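Local coordinates for protein blood group a-and b-cleaving endo-beta-galactosidase (Streptococcus pneumoniae, PDB 2YGM) that probably binds blood-group A and B glycans through tandem NPCBM-type beta-sandwich modules of an endo-beta-galactosidase that cleaves these antigens, at residues S280-I285 with G335-A340; S267-D272 with L343-A348; D180-G185 with V237-G242. All blocks are in the same frame, centred on the assembly; numbering follows the deposited sequence.

Contact 1 of 3, residues S280-I285 with G335-A340; sequences SDYADI and GKHTWA. With NA (sodium ion), chain F.
D284 and G335 bring together two loops at one end of the strands of a beta-sandwich module, where D284 and I285, both opposite I308, form a classic beta bulge. The tight part lies round the D284 backbone. G335 N donates to D284 O at 2.9 Å, reaching the oxygen from above the carbonyl plane, 50° out of it. The same oxygen binds a sodium ion, whose other protein ligand is D341, so one carbonyl serves both the loop junction and the metal site. Beside it the CA of G335 makes a C-H...O contact with A283 O (3.5 Å). The D284 carboxylate turns to the other loop: T338 OG1 gives its proton to OD1 at 3.2 Å, on the anti side and tilted from the carboxylate plane, the two side chains crossing at about a right angle. OD2 of D284 lies 3.8 Å from A340 CB. The solvent-facing side is aromatic. Y282 and H337 both carry CG anti to the carbonyl carbon (chi1 -57° and -65°), and their rings meet obliquely, centroids 4.0 Å apart, each covering a face of the other off its centre, with H337 CD2 nearest Y282 CD1. Further back in the same loop, S280 OG accepts from Y282 N in an ST turn. A water in the plane of the H337 imidazole, at its edge, links the two sides: it lies 2.9 Å from A283 O and 2.7 Å from G335 O.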
ATOM      1  N   SER A 280      14.524   4.492 -27.624  1.00 41.43           N
ATOM      2  CA  SER A 280      15.817   5.147 -27.826  1.00 41.01           C
ATOM      3  C   SER A 280      16.837   4.687 -26.799  1.00 41.10           C
ATOM      4  O   SER A 280      16.503   4.489 -25.629  1.00 41.18           O
ATOM      5  CB  SER A 280      15.671   6.668 -27.742  1.00 40.94           C
ATOM      6  OG  SER A 280      16.939   7.297 -27.675  1.00 40.22           O
ATOM      7  N   ASP A 281      18.084   4.532 -27.241  1.00 40.99           N
ATOM      8  CA  ASP A 281      19.204   4.299 -26.334  1.00 41.07           C
ATOM      9  C   ASP A 281      19.379   5.468 -25.368  1.00 40.79           C
ATOM     10  O   ASP A 281      19.901   5.293 -24.269  1.00 40.83           O
ATOM     11  CB  ASP A 281      20.508   4.083 -27.114  1.00 41.27           C
ATOM     12  CG  ASP A 281      20.652   2.664 -27.654  1.00 42.13           C
ATOM     13  OD1 ASP A 281      19.772   1.813 -27.389  1.00 42.95           O
ATOM     14  OD2 ASP A 281      21.658   2.402 -28.350  1.00 42.89           O
ATOM     15  N   TYR A 282      18.935   6.651 -25.791  1.00 40.50           N
ATOM     16  CA  TYR A 282      19.076   7.879 -25.012  1.00 40.19           C
ATOM     17  C   TYR A 282      17.922   8.091 -24.030  1.00 39.97           C
ATOM     18  O   TYR A 282      16.784   7.688 -24.287  1.00 39.85           O
ATOM     19  CB  TYR A 282      19.199   9.094 -25.942  1.00 40.26           C
ATOM     20  CG  TYR A 282      20.346   9.012 -26.923  1.00 40.69           C
ATOM     21  CD1 TYR A 282      21.671   9.128 -26.492  1.00 41.27           C
ATOM     22  CD2 TYR A 282      20.113   8.811 -28.287  1.00 41.20           C
ATOM     23  CE1 TYR A 282      22.734   9.048 -27.395  1.00 41.26           C
ATOM     24  CE2 TYR A 282      21.167   8.730 -29.195  1.00 40.87           C
ATOM     25  CZ  TYR A 282      22.472   8.848 -28.742  1.00 41.28           C
ATOM     26  OH  TYR A 282      23.518   8.770 -29.633  1.00 42.35           O
ATOM     27  N   ALA A 283      18.232   8.741 -22.910  1.00 39.64           N
ATOM     28  CA  ALA A 283      17.251   9.035 -21.873  1.00 39.26           C
ATOM     29  C   ALA A 283      16.288  10.135 -22.298  1.00 39.00           C
ATOM     30  O   ALA A 283      16.641  10.999 -23.103  1.00 39.04           O
ATOM     31  CB  ALA A 283      17.954   9.426 -20.589  1.00 39.23           C
ATOM     32  N   ASP A 284      15.072  10.086 -21.756  1.00 38.55           N
ATOM     33  CA  ASP A 284      14.099  11.172 -21.901  1.00 38.10           C
ATOM     34  C   ASP A 284      14.431  12.326 -20.963  1.00 37.57           C
ATOM     35  O   ASP A 284      14.361  13.496 -21.351  1.00 37.47           O
ATOM     36  CB  ASP A 284      12.683  10.667 -21.618  1.00 38.25           C
ATOM     37  CG  ASP A 284      12.160   9.755 -22.707  1.00 38.49           C
ATOM     38  OD1 ASP A 284      12.812   9.652 -23.770  1.00 39.77           O
ATOM     39  OD2 ASP A 284      11.094   9.139 -22.500  1.00 38.50           O
ATOM     40  N   ILE A 285      14.787  11.974 -19.730  1.00 36.93           N
ATOM     41  CA  ILE A 285      15.194  12.924 -18.702  1.00 36.37           C
ATOM     42  C   ILE A 285      16.606  12.557 -18.277  1.00 36.04           C
ATOM     43  O   ILE A 285      16.854  11.405 -17.912  1.00 36.25           O
ATOM     44  CB  ILE A 285      14.274  12.827 -17.456  1.00 36.35           C
ATOM     45  CG1 ILE A 285      12.787  12.968 -17.839  1.00 36.19           C
ATOM     46  CG2 ILE A 285      14.710  13.813 -16.366  1.00 36.16           C
ATOM     47  CD1 ILE A 285      12.362  14.346 -18.307  1.00 35.34           C
ATOM     48  N   GLY A 335      16.725  15.215 -21.490  1.00 41.84           N
ATOM     49  CA  GLY A 335      17.565  14.169 -22.071  1.00 42.96           C
ATOM     50  C   GLY A 335      18.265  14.615 -23.346  1.00 43.85           C
ATOM     51  O   GLY A 335      19.265  14.016 -23.743  1.00 44.05           O
ATOM     52  N   LYS A 336      17.717  15.648 -23.993  1.00 44.62           N
ATOM     53  CA  LYS A 336      18.336  16.321 -25.149  1.00 45.64           C
ATOM     54  C   LYS A 336      18.251  15.599 -26.511  1.00 46.07           C
ATOM     55  O   LYS A 336      18.412  16.238 -27.555  1.00 46.11           O
ATOM     56  CB  LYS A 336      19.795  16.723 -24.851  1.00 45.87           C
ATOM     57  CG  LYS A 336      20.006  18.188 -24.457  1.00 46.92           C
ATOM     58  CD  LYS A 336      19.739  18.444 -22.971  1.00 48.78           C
ATOM     59  CE  LYS A 336      20.376  19.757 -22.507  1.00 49.55           C
ATOM     60  NZ  LYS A 336      19.909  20.161 -21.144  1.00 50.87           N
ATOM     61  N   HIS A 337      18.011  14.289 -26.509  1.00 46.47           N
ATOM     62  CA  HIS A 337      17.995  13.522 -27.761  1.00 47.01           C
ATOM     63  C   HIS A 337      16.592  13.139 -28.215  1.00 47.25           C
ATOM     64  O   HIS A 337      16.399  12.662 -29.336  1.00 47.26           O
ATOM     65  CB  HIS A 337      18.888  12.282 -27.657  1.00 47.01           C
ATOM     66  CG  HIS A 337      20.341  12.599 -27.478  1.00 47.40           C
ATOM     67  ND1 HIS A 337      21.092  13.221 -28.452  1.00 47.73           N
ATOM     68  CD2 HIS A 337      21.180  12.378 -26.439  1.00 47.47           C
ATOM     69  CE1 HIS A 337      22.332  13.374 -28.019  1.00 47.65           C
ATOM     70  NE2 HIS A 337      22.412  12.866 -26.801  1.00 47.71           N
ATOM     71  N   THR A 338      15.619  13.360 -27.337  1.00 47.58           N
ATOM     72  CA  THR A 338      14.216  13.096 -27.634  1.00 47.86           C
ATOM     73  C   THR A 338      13.408  14.370 -27.395  1.00 47.83           C
ATOM     74  O   THR A 338      13.953  15.369 -26.923  1.00 47.90           O
ATOM     75  CB  THR A 338      13.673  11.941 -26.762  1.00 48.04           C
ATOM     76  OG1 THR A 338      14.146  12.090 -25.414  1.00 48.76           O
ATOM     77  CG2 THR A 338      14.134  10.591 -27.302  1.00 48.04           C
ATOM     78  N   TRP A 339      12.119  14.341 -27.729  1.00 47.89           N
ATOM     79  CA  TRP A 339      11.222  15.456 -27.422  1.00 47.91           C
ATOM     80  C   TRP A 339      10.498  15.249 -26.086  1.00 47.19           C
ATOM     81  O   TRP A 339       9.982  16.204 -25.502  1.00 47.26           O
ATOM     82  CB  TRP A 339      10.220  15.686 -28.564  1.00 48.44           C
ATOM     83  CG  TRP A 339       9.094  16.662 -28.242  1.00 50.68           C
ATOM     84  CD1 TRP A 339       7.758  16.372 -28.155  1.00 51.80           C
ATOM     85  CD2 TRP A 339       9.216  18.070 -27.953  1.00 52.60           C
ATOM     86  NE1 TRP A 339       7.043  17.507 -27.844  1.00 52.47           N
ATOM     87  CE2 TRP A 339       7.910  18.562 -27.714  1.00 53.10           C
ATOM     88  CE3 TRP A 339      10.299  18.961 -27.879  1.00 53.48           C
ATOM     89  CZ2 TRP A 339       7.656  19.908 -27.404  1.00 53.78           C
ATOM     90  CZ3 TRP A 339      10.042  20.304 -27.573  1.00 54.29           C
ATOM     91  CH2 TRP A 339       8.730  20.760 -27.338  1.00 53.91           C
ATOM     92  N   ALA A 340      10.481  14.006 -25.605  1.00 46.37           N
ATOM     93  CA  ALA A 340       9.791  13.643 -24.365  1.00 45.46           C
ATOM     94  C   ALA A 340      10.483  14.221 -23.126  1.00 44.91           C
ATOM     95  O   ALA A 340      11.480  13.675 -22.644  1.00 44.98           O
ATOM     96  CB  ALA A 340       9.661  12.130 -24.256  1.00 45.38           C
TER
HETATM   97 NA    NA F 506      14.113  14.751 -23.893  1.00 43.55          NA
HETATM   98  O   HOH W   1      19.516  11.386 -23.511  1.00 45.26           O

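Contact 2 of 3, residues S267-D272 with L343-A348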
ATOM      1  N   SER A 267       9.478  12.183  -2.492  1.00 34.71           N
ATOM      2  CA  SER A 267       8.694  12.016  -3.713  1.00 34.39           C
ATOM      3  C   SER A 267       9.217  10.840  -4.529  1.00 34.46           C
ATOM      4  O   SER A 267      10.411  10.536  -4.494  1.00 34.29           O
ATOM      5  CB  SER A 267       8.767  13.277  -4.576  1.00 34.28           C
ATOM      6  OG  SER A 267       7.873  13.197  -5.670  1.00 33.73           O
ATOM      7  N   TYR A 268       8.312  10.180  -5.247  1.00 34.36           N
ATOM      8  CA  TYR A 268       8.697   9.313  -6.352  1.00 34.48           C
ATOM      9  C   TYR A 268       8.814  10.170  -7.607  1.00 34.16           C
ATOM     10  O   TYR A 268       8.034  11.110  -7.806  1.00 33.63           O
ATOM     11  CB  TYR A 268       7.678   8.187  -6.572  1.00 34.80           C
ATOM     12  CG  TYR A 268       7.737   7.090  -5.528  1.00 36.08           C
ATOM     13  CD1 TYR A 268       7.001   7.189  -4.351  1.00 37.47           C
ATOM     14  CD2 TYR A 268       8.528   5.957  -5.718  1.00 36.87           C
ATOM     15  CE1 TYR A 268       7.047   6.194  -3.385  1.00 38.80           C
ATOM     16  CE2 TYR A 268       8.583   4.947  -4.754  1.00 38.13           C
ATOM     17  CZ  TYR A 268       7.837   5.076  -3.589  1.00 39.10           C
ATOM     18  OH  TYR A 268       7.876   4.098  -2.618  1.00 39.48           O
ATOM     19  N   VAL A 269       9.800   9.842  -8.438  1.00 33.94           N
ATOM     20  CA  VAL A 269      10.071  10.586  -9.666  1.00 33.76           C
ATOM     21  C   VAL A 269      10.139   9.640 -10.864  1.00 33.63           C
ATOM     22  O   VAL A 269      10.823   8.620 -10.822  1.00 33.47           O
ATOM     23  CB  VAL A 269      11.385  11.414  -9.549  1.00 33.73           C
ATOM     24  CG1 VAL A 269      11.634  12.232 -10.816  1.00 33.85           C
ATOM     25  CG2 VAL A 269      11.325  12.345  -8.339  1.00 33.59           C
ATOM     26  N   GLY A 270       9.409   9.987 -11.922  1.00 33.78           N
ATOM     27  CA  GLY A 270       9.425   9.239 -13.182  1.00 33.84           C
ATOM     28  C   GLY A 270       8.599   9.926 -14.256  1.00 34.00           C
ATOM     29  O   GLY A 270       8.169  11.059 -14.076  1.00 33.58           O
ATOM     30  N   ILE A 271       8.389   9.233 -15.376  1.00 34.50           N
ATOM     31  CA  ILE A 271       7.542   9.720 -16.459  1.00 35.05           C
ATOM     32  C   ILE A 271       6.147   9.136 -16.281  1.00 35.70           C
ATOM     33  O   ILE A 271       6.000   7.947 -16.005  1.00 35.73           O
ATOM     34  CB  ILE A 271       8.111   9.333 -17.868  1.00 35.13           C
ATOM     35  CG1 ILE A 271       9.368  10.134 -18.202  1.00 34.89           C
ATOM     36  CG2 ILE A 271       7.099   9.570 -18.970  1.00 34.47           C
ATOM     37  CD1 ILE A 271      10.640   9.357 -18.049  1.00 34.27           C
ATOM     38  N   ASP A 272       5.129   9.981 -16.427  1.00 36.51           N
ATOM     39  CA  ASP A 272       3.740   9.547 -16.334  1.00 37.33           C
ATOM     40  C   ASP A 272       3.398   8.517 -17.410  1.00 37.77           C
ATOM     41  O   ASP A 272       3.888   8.593 -18.539  1.00 37.62           O
ATOM     42  CB  ASP A 272       2.798  10.741 -16.447  1.00 37.40           C
ATOM     43  CG  ASP A 272       1.428  10.457 -15.863  1.00 38.31           C
ATOM     44  OD1 ASP A 272       1.261  10.619 -14.633  1.00 37.97           O
ATOM     45  OD2 ASP A 272       0.518  10.080 -16.635  1.00 39.26           O
ATOM     46  N   LEU A 343       7.959  15.339 -16.922  1.00 39.93           N
ATOM     47  CA  LEU A 343       8.214  14.673 -15.641  1.00 39.05           C
ATOM     48  C   LEU A 343       7.010  14.767 -14.716  1.00 38.19           C
ATOM     49  O   LEU A 343       6.231  15.716 -14.796  1.00 37.82           O
ATOM     50  CB  LEU A 343       9.400  15.330 -14.921  1.00 39.28           C
ATOM     51  CG  LEU A 343      10.778  14.676 -14.945  1.00 39.54           C
ATOM     52  CD1 LEU A 343      11.629  15.270 -13.854  1.00 39.90           C
ATOM     53  CD2 LEU A 343      10.670  13.185 -14.745  1.00 40.60           C
ATOM     54  N   VAL A 344       6.876  13.782 -13.829  1.00 37.22           N
ATOM     55  CA  VAL A 344       5.941  13.880 -12.706  1.00 36.17           C
ATOM     56  C   VAL A 344       6.622  13.548 -11.388  1.00 35.69           C
ATOM     57  O   VAL A 344       7.473  12.662 -11.317  1.00 35.46           O
ATOM     58  CB  VAL A 344       4.658  13.022 -12.875  1.00 36.12           C
ATOM     59  CG1 VAL A 344       3.657  13.725 -13.783  1.00 35.96           C
ATOM     60  CG2 VAL A 344       4.976  11.629 -13.386  1.00 35.77           C
ATOM     61  N   LEU A 345       6.256  14.294 -10.352  1.00 35.13           N
ATOM     62  CA  LEU A 345       6.702  14.000  -9.002  1.00 34.85           C
ATOM     63  C   LEU A 345       5.497  13.442  -8.249  1.00 34.68           C
ATOM     64  O   LEU A 345       4.566  14.176  -7.912  1.00 34.50           O
ATOM     65  CB  LEU A 345       7.269  15.253  -8.315  1.00 34.70           C
ATOM     66  CG  LEU A 345       8.268  16.122  -9.102  1.00 34.51           C
ATOM     67  CD1 LEU A 345       8.561  17.433  -8.383  1.00 33.72           C
ATOM     68  CD2 LEU A 345       9.559  15.384  -9.397  1.00 34.27           C
ATOM     69  N   GLY A 346       5.509  12.134  -8.028  1.00 34.39           N
ATOM     70  CA  GLY A 346       4.386  11.456  -7.387  1.00 34.24           C
ATOM     71  C   GLY A 346       4.437  11.526  -5.875  1.00 33.80           C
ATOM     72  O   GLY A 346       5.404  11.074  -5.260  1.00 33.52           O
ATOM     73  N   GLY A 347       3.389  12.098  -5.286  1.00 33.75           N
ATOM     74  CA  GLY A 347       3.259  12.198  -3.829  1.00 33.62           C
ATOM     75  C   GLY A 347       4.209  13.174  -3.157  1.00 33.55           C
ATOM     76  O   GLY A 347       4.398  13.113  -1.942  1.00 33.53           O
ATOM     77  N   ALA A 348       4.789  14.079  -3.948  1.00 33.46           N
ATOM     78  CA  ALA A 348       5.800  15.026  -3.479  1.00 33.53           C
ATOM     79  C   ALA A 348       5.365  15.779  -2.220  1.00 33.67           C
ATOM     80  O   ALA A 348       4.293  16.387  -2.193  1.00 33.32           O
ATOM     81  CB  ALA A 348       6.151  16.008  -4.594  1.00 33.65           C
TER
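Y268 and G346 form a hydrogen-bonded pair between two neighbouring antiparallel strands of the beta-sandwich, whose directions differ by 167°. Backbone bonds come first. Y268 N donates to G346 O at 3.0 Å, and G346 N returns a bond to Y268 O at 2.7 Å. Further along, V344 N donates to G270 O (3.0 Å), while the reverse bond from G270 N to V344 O is weak. V269 and L345 face each other between them as a non-hydrogen-bonded pair.

Apolar side chains take both faces. On one, V269 and L345 lie side by side, CG2 of V269 3.7 Å from L345 CD2, packed toward F288 of the other sheet. On the opposite face, V344 reaches across to the other strand. Its CG2, held between backbone N and carbonyl carbon (CG1 takes the position anti to the latter), packs on the backbone, 3.3 Å from G270 O and close to D272 N. The apolar partners of V344 are D272 CB, 3.9 Å from CG2, and the side chains of I228 and L230.

Polar side chains are few and buried. D272 OD1 accepts from K229 N, and its OD2 is hydrogen-bonded to S274 OG. Where the chain turns its corner at G346 and G347, S267 OG has one proton for two candidate acceptors, G346 O at 3.3 Å and Y268 O at 3.0 Å.

Contact 3 of 3, residues D180-G185 with V237-G242; sequences DLLNKG and VEFNKG
The F239 ring meets L182 at its edge, where CD1 of the leucine lies near the ring plane, 4.3 Å from CE2; the F239 side chain also touches P179, I228 and L230. The amide of N240 points its N-H in plane at the helix: ND2 donates to N183 O at 3.3 Å. The bond is bent, 140° at the hydrogen, and tilted from the carbonyl plane. The N183 amide stands at 45° to that of N240, their side chains crossing at about a right angle. With CG anti to the carbonyl carbon (chi1 -78°), it is carried from the helix onto the backbone of E238, F239 and N240, and N183 is the residue most buried by the other segment. A water joins the two segments beside it, giving a hydrogen to L182 O (3.1 Å) and taking one from K241 N (3.0 Å). Two carbonyls of the helix's final turn, of L182 and N183, are thus met by the K241 backbone, through water, and by the N240 side chain, and G185 leaves the helix with positive phi. Overall, a short helix packs beside the end of the 228-232/235-239 hairpin, against the NPCBM-type beta-sandwich.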
ATOM      1  N   ASP A 180       1.409   3.834  -1.255  1.00 47.11           N
ATOM      2  CA  ASP A 180       0.164   3.870  -0.481  1.00 46.92           C
ATOM      3  C   ASP A 180       0.261   4.799   0.723  1.00 46.46           C
ATOM      4  O   ASP A 180      -0.706   5.479   1.063  1.00 46.48           O
ATOM      5  CB  ASP A 180      -0.262   2.463  -0.046  1.00 47.19           C
ATOM      6  CG  ASP A 180      -0.681   1.591  -1.219  1.00 48.05           C
ATOM      7  OD1 ASP A 180      -0.886   2.130  -2.331  1.00 48.67           O
ATOM      8  OD2 ASP A 180      -0.803   0.359  -1.030  1.00 49.44           O
ATOM      9  N   LEU A 181       1.426   4.829   1.361  1.00 45.96           N
ATOM     10  CA  LEU A 181       1.668   5.745   2.472  1.00 45.65           C
ATOM     11  C   LEU A 181       1.560   7.211   2.041  1.00 45.46           C
ATOM     12  O   LEU A 181       1.035   8.039   2.788  1.00 45.31           O
ATOM     13  CB  LEU A 181       3.031   5.477   3.119  1.00 45.57           C
ATOM     14  CG  LEU A 181       3.432   6.365   4.302  1.00 45.68           C
ATOM     15  CD1 LEU A 181       2.444   6.261   5.464  1.00 45.80           C
ATOM     16  CD2 LEU A 181       4.836   6.034   4.754  1.00 45.99           C
ATOM     17  N   LEU A 182       2.054   7.518   0.839  1.00 45.29           N
ATOM     18  CA  LEU A 182       1.994   8.877   0.299  1.00 45.11           C
ATOM     19  C   LEU A 182       0.585   9.205  -0.176  1.00 45.21           C
ATOM     20  O   LEU A 182       0.199  10.373  -0.248  1.00 45.17           O
ATOM     21  CB  LEU A 182       3.003   9.069  -0.844  1.00 45.13           C
ATOM     22  CG  LEU A 182       4.500   8.843  -0.593  1.00 44.65           C
ATOM     23  CD1 LEU A 182       5.305   9.193  -1.836  1.00 44.55           C
ATOM     24  CD2 LEU A 182       5.009   9.639   0.595  1.00 44.16           C
ATOM     25  N   ASN A 183      -0.174   8.162  -0.501  1.00 45.28           N
ATOM     26  CA  ASN A 183      -1.577   8.304  -0.875  1.00 45.46           C
ATOM     27  C   ASN A 183      -2.503   8.430   0.330  1.00 45.51           C
ATOM     28  O   ASN A 183      -3.553   9.070   0.249  1.00 45.47           O
ATOM     29  CB  ASN A 183      -2.016   7.135  -1.764  1.00 45.39           C
ATOM     30  CG  ASN A 183      -1.554   7.288  -3.202  1.00 45.43           C
ATOM     31  OD1 ASN A 183      -1.442   6.309  -3.934  1.00 45.27           O
ATOM     32  ND2 ASN A 183      -1.289   8.522  -3.614  1.00 45.58           N
ATOM     33  N   LYS A 184      -2.109   7.815   1.441  1.00 45.74           N
ATOM     34  CA  LYS A 184      -2.891   7.864   2.675  1.00 46.12           C
ATOM     35  C   LYS A 184      -2.614   9.159   3.433  1.00 45.96           C
ATOM     36  O   LYS A 184      -3.523   9.755   4.008  1.00 46.08           O
ATOM     37  CB  LYS A 184      -2.575   6.650   3.560  1.00 46.33           C
ATOM     38  CG  LYS A 184      -3.451   6.517   4.809  1.00 47.03           C
ATOM     39  CD  LYS A 184      -3.248   5.169   5.505  1.00 48.61           C
ATOM     40  CE  LYS A 184      -1.954   5.124   6.324  1.00 49.24           C
ATOM     41  NZ  LYS A 184      -1.716   3.774   6.918  1.00 49.64           N
ATOM     42  N   GLY A 185      -1.354   9.586   3.414  1.00 45.84           N
ATOM     43  CA  GLY A 185      -0.912  10.756   4.162  1.00 45.52           C
ATOM     44  C   GLY A 185       0.135  10.389   5.193  1.00 45.26           C
ATOM     45  O   GLY A 185       0.225   9.233   5.613  1.00 45.20           O
ATOM     46  N   VAL A 237       0.912   2.450 -10.816  1.00 46.46           N
ATOM     47  CA  VAL A 237       0.363   2.868  -9.522  1.00 45.32           C
ATOM     48  C   VAL A 237      -0.055   4.339  -9.551  1.00 44.46           C
ATOM     49  O   VAL A 237       0.766   5.221  -9.810  1.00 44.31           O
ATOM     50  CB  VAL A 237       1.372   2.612  -8.366  1.00 45.44           C
ATOM     51  CG1 VAL A 237       0.837   3.141  -7.043  1.00 45.51           C
ATOM     52  CG2 VAL A 237       1.695   1.125  -8.240  1.00 45.61           C
ATOM     53  N   GLU A 238      -1.337   4.590  -9.293  1.00 43.37           N
ATOM     54  CA  GLU A 238      -1.881   5.950  -9.253  1.00 42.31           C
ATOM     55  C   GLU A 238      -1.449   6.717  -8.003  1.00 41.22           C
ATOM     56  O   GLU A 238      -1.180   6.128  -6.958  1.00 41.20           O
ATOM     57  CB  GLU A 238      -3.409   5.935  -9.345  1.00 42.49           C
ATOM     58  CG  GLU A 238      -3.956   6.037 -10.757  1.00 43.41           C
ATOM     59  CD  GLU A 238      -5.459   6.287 -10.798  1.00 44.97           C
ATOM     60  OE1 GLU A 238      -6.118   6.213  -9.738  1.00 45.77           O
ATOM     61  OE2 GLU A 238      -5.988   6.558 -11.897  1.00 45.48           O
ATOM     62  N   PHE A 239      -1.387   8.038  -8.138  1.00 39.93           N
ATOM     63  CA  PHE A 239      -1.032   8.934  -7.044  1.00 38.46           C
ATOM     64  C   PHE A 239      -2.093  10.012  -6.916  1.00 37.81           C
ATOM     65  O   PHE A 239      -2.500  10.609  -7.911  1.00 37.84           O
ATOM     66  CB  PHE A 239       0.330   9.578  -7.297  1.00 38.07           C
ATOM     67  CG  PHE A 239       1.493   8.686  -6.980  1.00 36.97           C
ATOM     68  CD1 PHE A 239       1.932   7.733  -7.894  1.00 35.77           C
ATOM     69  CD2 PHE A 239       2.162   8.807  -5.768  1.00 35.94           C
ATOM     70  CE1 PHE A 239       3.010   6.905  -7.603  1.00 35.09           C
ATOM     71  CE2 PHE A 239       3.243   7.985  -5.468  1.00 36.05           C
ATOM     72  CZ  PHE A 239       3.668   7.030  -6.393  1.00 35.54           C
ATOM     73  N   ASN A 240      -2.548  10.252  -5.692  1.00 37.02           N
ATOM     74  CA  ASN A 240      -3.524  11.310  -5.431  1.00 36.26           C
ATOM     75  C   ASN A 240      -2.901  12.696  -5.537  1.00 35.25           C
ATOM     76  O   ASN A 240      -3.505  13.611  -6.088  1.00 34.71           O
ATOM     77  CB  ASN A 240      -4.171  11.125  -4.053  1.00 36.49           C
ATOM     78  CG  ASN A 240      -4.928   9.811  -3.932  1.00 37.09           C
ATOM     79  OD1 ASN A 240      -5.606   9.382  -4.865  1.00 38.39           O
ATOM     80  ND2 ASN A 240      -4.818   9.172  -2.773  1.00 37.68           N
ATOM     81  N   LYS A 241      -1.683  12.835  -5.015  1.00 34.52           N
ATOM     82  CA  LYS A 241      -0.997  14.128  -4.973  1.00 33.84           C
ATOM     83  C   LYS A 241       0.306  14.109  -5.766  1.00 33.63           C
ATOM     84  O   LYS A 241       0.897  13.048  -5.974  1.00 33.83           O
ATOM     85  CB  LYS A 241      -0.719  14.541  -3.521  1.00 33.60           C
ATOM     86  CG  LYS A 241      -1.947  14.541  -2.601  1.00 32.55           C
ATOM     87  CD  LYS A 241      -2.985  15.580  -3.014  1.00 31.16           C
ATOM     88  CE  LYS A 241      -2.545  16.991  -2.638  1.00 29.97           C
ATOM     89  NZ  LYS A 241      -3.397  18.007  -3.298  1.00 29.52           N
ATOM     90  N   GLY A 242       0.743  15.285  -6.210  1.00 33.10           N
ATOM     91  CA  GLY A 242       2.039  15.423  -6.860  1.00 32.58           C
ATOM     92  C   GLY A 242       2.137  16.592  -7.820  1.00 32.47           C
ATOM     93  O   GLY A 242       1.213  17.409  -7.920  1.00 32.39           O
TER
HETATM   94  O   HOH W   2      -0.096  10.962  -3.247  1.00 38.77           O

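In the fold
Contact 2 is the fully buried core of the sandwich module, joining the central strands 262-270 and 342-352 through backbone bonds and apolar packing. The other two lie partly exposed. Contact 1 is nested in the chain segment that contact 2 closes, and joins loops with a sodium ion, a carboxylate and an exposed aromatic pair; I285 CD1 lies 3.7 Å from L343 CG, so the two share an apolar border. Contact 3 comes earlier in the chain and relies on amides, water and one aromatic ring. It meets contact 2 at the corner, where G347 N is 2.8 Å from K241 O and L182 touches Y268. Contacts 1 and 3 do not touch, their centres being about 27 Å apart.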